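Local coordinates for protein Ribose/Galactose Isomerase (Vibrio parahaemolyticus, PDB 3ONO) that probably interconverts aldose and ketose forms of sugar phosphates, at residues 45-49 with 185-191; 52-57 with 182-186. One frame throughout, in Å; residues are numbered along the deposited sequence.

Contact 1: 45-49 with 185-191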
# COMPACT_ATOMS: atom_id res chain seq x y z
N ASN A 45 -8.82 29.59 2.85
CA ASN A 45 -9.18 30.90 3.39
C ASN A 45 -10.28 30.87 4.45
O ASN A 45 -10.63 31.90 5.01
CB ASN A 45 -9.58 31.85 2.26
CG ASN A 45 -8.43 32.13 1.31
OD1 ASN A 45 -7.32 32.46 1.74
ND2 ASN A 45 -8.69 31.98 0.01
N ASP A 46 -10.82 29.68 4.71
CA ASP A 46 -11.93 29.53 5.64
C ASP A 46 -11.48 29.65 7.10
O ASP A 46 -10.28 29.66 7.38
CB ASP A 46 -12.60 28.16 5.41
CG ASP A 46 -13.92 28.03 6.12
OD1 ASP A 46 -14.54 29.08 6.43
OD2 ASP A 46 -14.35 26.89 6.38
N HIS A 47 -12.45 29.76 8.01
CA HIS A 47 -12.19 29.76 9.45
C HIS A 47 -11.13 28.72 9.78
O HIS A 47 -11.34 27.54 9.52
CB HIS A 47 -13.49 29.43 10.19
CG HIS A 47 -13.34 29.29 11.67
ND1 HIS A 47 -13.12 30.36 12.51
CD2 HIS A 47 -13.38 28.20 12.47
CE1 HIS A 47 -13.06 29.94 13.76
NE2 HIS A 47 -13.20 28.63 13.76
N HIS A 48 -10.00 29.17 10.33
CA HIS A 48 -8.78 28.34 10.41
C HIS A 48 -8.87 27.29 11.52
O HIS A 48 -9.26 27.59 12.65
CB HIS A 48 -7.57 29.25 10.65
CG HIS A 48 -6.25 28.56 10.51
ND1 HIS A 48 -5.63 27.92 11.56
CD2 HIS A 48 -5.43 28.43 9.45
CE1 HIS A 48 -4.48 27.41 11.15
NE2 HIS A 48 -4.33 27.70 9.87
N LEU A 49 -8.49 26.05 11.17
CA LEU A 49 -8.51 24.91 12.08
C LEU A 49 -7.22 24.09 11.96
O LEU A 49 -6.62 24.01 10.87
CB LEU A 49 -9.66 23.98 11.70
CG LEU A 49 -11.09 24.51 11.75
CD1 LEU A 49 -12.02 23.37 11.37
CD2 LEU A 49 -11.40 25.02 13.16
N THR A 185 -12.45 28.17 19.12
CA THR A 185 -12.07 28.08 17.70
C THR A 185 -12.78 26.90 17.06
O THR A 185 -13.32 27.01 15.97
CB THR A 185 -10.55 27.94 17.53
OG1 THR A 185 -9.92 29.17 17.97
CG2 THR A 185 -10.19 27.67 16.05
N ALA A 186 -12.81 25.77 17.78
CA ALA A 186 -13.43 24.55 17.23
C ALA A 186 -14.90 24.76 16.87
O ALA A 186 -15.37 24.23 15.86
CB ALA A 186 -13.27 23.38 18.22
N VAL A 187 -15.63 25.53 17.67
CA VAL A 187 -17.06 25.69 17.43
C VAL A 187 -17.38 27.00 16.72
O VAL A 187 -18.54 27.37 16.57
CB VAL A 187 -17.88 25.62 18.73
CG1 VAL A 187 -17.49 24.37 19.52
CG2 VAL A 187 -17.63 26.86 19.58
N GLY A 188 -16.34 27.69 16.26
CA GLY A 188 -16.49 29.03 15.71
C GLY A 188 -17.15 29.22 14.35
O GLY A 188 -17.70 30.28 14.10
N SER A 189 -17.10 28.23 13.46
CA SER A 189 -17.58 28.45 12.09
C SER A 189 -19.10 28.34 11.95
O SER A 189 -19.75 27.64 12.71
CB SER A 189 -16.92 27.48 11.10
OG SER A 189 -17.71 26.31 10.97
N THR A 190 -19.65 29.03 10.94
CA THR A 190 -21.08 28.94 10.65
C THR A 190 -21.50 27.53 10.27
O THR A 190 -22.57 27.07 10.69
CB THR A 190 -21.51 29.94 9.55
OG1 THR A 190 -20.74 29.70 8.36
CG2 THR A 190 -21.30 31.36 9.99
N GLN A 191 -20.68 26.83 9.48
CA GLN A 191 -21.06 25.47 9.07
C GLN A 191 -21.05 24.50 10.27
O GLN A 191 -21.88 23.59 10.34
CB GLN A 191 -20.23 24.94 7.88
CG GLN A 191 -18.75 24.77 8.14
CD GLN A 191 -17.94 26.00 7.81
OE1 GLN A 191 -18.46 27.13 7.85
NE2 GLN A 191 -16.67 25.81 7.48
O HOH W 1 -17.05 29.47 7.18
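Two hydrogen bonds tie Asp46 to Gln191, at the start of helix 190-199, and His47 to Thr185, at the end of helix 180-186. His47 NE2 donates to Thr185 O over 2.7 Å, nearly straight at 175°; the acceptor lies in the ring plane, and the donor sits on a carbonyl lone pair. Thr185 O also accepts from Gly188 N at 3.1 Å, so one oxygen takes an N-H from the turn after the helix and one from loop 45-49. With CG anti to the backbone N (chi1 175°), the His47 side chain reaches across to that carbonyl. Gln191 NE2 gives the second bond, clearly bent at 137°, to the syn lone pair of Asp46 OD2 at 2.8 Å; carboxylate and amide are almost coplanar. One water donates to both Asp46 OD1 and Gln191 OE1, while Thr42 N and Gly40 O supply further partners for OD2 and NE2.

Packing centres on the His47 ring. The Gly188-Ser189 peptide lies over one face, offset toward its rim, and Thr185 CG2 rests 3.5 Å from His48 O. Ser189 caps helix 190-199 through Phe192 N. The contact thus ties the loop between strand 35-38 and helix 51-63 to the junction of two C-terminal helices.

Contact 2: 52-57 with 182-186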
# COMPACT_ATOMS: atom_id res chain seq x y z
N ILE A 52 -5.94 19.62 15.98
CA ILE A 52 -6.38 19.66 17.37
C ILE A 52 -7.86 20.01 17.44
O ILE A 52 -8.63 19.37 18.16
CB ILE A 52 -5.58 20.71 18.20
CG1 ILE A 52 -4.09 20.38 18.21
CG2 ILE A 52 -6.13 20.77 19.66
CD1 ILE A 52 -3.74 19.04 18.84
N HIS A 53 -8.27 21.03 16.69
CA HIS A 53 -9.66 21.44 16.71
C HIS A 53 -10.54 20.33 16.17
O HIS A 53 -11.66 20.15 16.63
CB HIS A 53 -9.86 22.72 15.89
CG HIS A 53 -8.98 23.84 16.34
ND1 HIS A 53 -7.93 24.31 15.58
CD2 HIS A 53 -8.99 24.58 17.48
CE1 HIS A 53 -7.33 25.30 16.23
NE2 HIS A 53 -7.95 25.48 17.39
N LEU A 54 -10.04 19.58 15.18
CA LEU A 54 -10.84 18.50 14.62
C LEU A 54 -11.31 17.51 15.70
O LEU A 54 -12.47 17.08 15.70
CB LEU A 54 -10.06 17.75 13.52
CG LEU A 54 -9.65 18.59 12.31
CD1 LEU A 54 -8.88 17.71 11.29
CD2 LEU A 54 -10.86 19.25 11.63
N GLY A 55 -10.41 17.11 16.58
CA GLY A 55 -10.77 16.15 17.61
C GLY A 55 -11.86 16.71 18.52
O GLY A 55 -12.79 16.00 18.93
N ILE A 56 -11.73 17.99 18.88
CA ILE A 56 -12.72 18.62 19.76
C ILE A 56 -14.08 18.67 19.07
O ILE A 56 -15.13 18.37 19.67
CB ILE A 56 -12.27 20.04 20.16
CG1 ILE A 56 -11.01 19.96 21.01
CG2 ILE A 56 -13.38 20.78 20.93
CD1 ILE A 56 -10.22 21.27 21.05
N MSE A 57 -14.07 19.06 17.80
CA MSE A 57 -15.29 19.05 16.98
C MSE A 57 -15.90 17.66 16.89
O MSE A 57 -17.12 17.50 16.99
CB MSE A 57 -15.00 19.61 15.58
CG MSE A 57 -14.46 21.02 15.67
SE MSE A 57 -13.52 21.58 14.07
CE MSE A 57 -15.11 22.08 13.12
N LEU A 182 -8.99 26.98 22.35
CA LEU A 182 -9.10 25.88 21.39
C LEU A 182 -10.56 25.54 21.16
O LEU A 182 -10.96 25.35 20.02
CB LEU A 182 -8.38 24.63 21.88
CG LEU A 182 -6.86 24.64 21.91
CD1 LEU A 182 -6.39 23.37 22.60
CD2 LEU A 182 -6.27 24.72 20.49
N VAL A 183 -11.36 25.46 22.22
CA VAL A 183 -12.73 25.03 22.03
C VAL A 183 -13.53 26.11 21.30
O VAL A 183 -14.36 25.80 20.43
CB VAL A 183 -13.41 24.66 23.35
CG1 VAL A 183 -14.76 24.00 23.07
CG2 VAL A 183 -12.50 23.72 24.16
N LYS A 184 -13.31 27.38 21.66
CA LYS A 184 -13.98 28.48 20.97
C LYS A 184 -13.70 28.43 19.47
O LYS A 184 -14.60 28.64 18.64
CB LYS A 184 -13.55 29.84 21.53
CG LYS A 184 -13.98 30.09 22.95
CD LYS A 184 -13.41 31.44 23.43
CE LYS A 184 -13.98 31.84 24.78
NZ LYS A 184 -13.42 31.00 25.87
N THR A 185 -12.45 28.17 19.12
CA THR A 185 -12.07 28.08 17.70
C THR A 185 -12.78 26.90 17.06
O THR A 185 -13.32 27.01 15.97
CB THR A 185 -10.55 27.94 17.53
OG1 THR A 185 -9.92 29.17 17.97
CG2 THR A 185 -10.19 27.67 16.05
N ALA A 186 -12.81 25.77 17.78
CA ALA A 186 -13.43 24.55 17.23
C ALA A 186 -14.90 24.76 16.87
O ALA A 186 -15.37 24.23 15.86
CB ALA A 186 -13.27 23.38 18.22
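CG of His53 stands anti to its own carbonyl carbon (chi1 -56°), which carries the imidazole across to helix 180-186, and the Thr185 methyl, anti to the backbone N, meets it. Thr185 CG2 lies over one ring face, 3.6 Å from the His53 centroid and 19° off the normal, a CH-pi contact displaced toward NE2. At the ring edge, His53 CD2 comes within 3.3 Å of Leu182 O, which lies in the ring plane and also accepts the helical bond from Ala186 N. ND1, across the ring from CD2, accepts from Thr50 N, which helps set the ring's rotation.

Beyond the ring the interface is mostly aliphatic. Ile56 CG2 packs on Ala186 CB at 3.8 Å and also touches Val183 CG1, while its CD1 meets Leu182 CB with the two side chains roughly perpendicular. Ile52 CG2 lies 3.9 Å from Leu182 CD1; Ile52 also packs on Ile159, and Leu182 on Val163, of the second subunit. Met57, a selenomethionine, sets CG 3.3 Å from Ala186 O and 3.7 Å from Ala186 CB; its chain bends at chi3, and CE stays close to that oxygen.

The short helical segments cross at -75° with axes 8.9 Å apart, and small Ala186 sits where His53, Ile56 and Met57 converge. Cohesion across this buried helix pair therefore comes mainly from apolar contact, with C-H groups of His53 and Met57 set against backbone carbonyls.

Both contacts use helix 180-186 and share Thr185 and Ala186, with centres about 9 Å apart. Contact 2 is the buried one, a mainly apolar crossing with helix 51-63 that borders a second subunit. Contact 1 is partly buried and more polar, joining the loop that leads into helix 51-63 to the end of helix 180-186 and the turn beyond. Thr185 serves both: its carbonyl bonds in contact 1, and its methyl packs in each. Leu49 CD1 and Met57 SE, 3.6 Å apart, make the packing continuous. Together they hold helices 180-186 and 190-199 against helix 51-63 and the loop before it, on one flank of the chain.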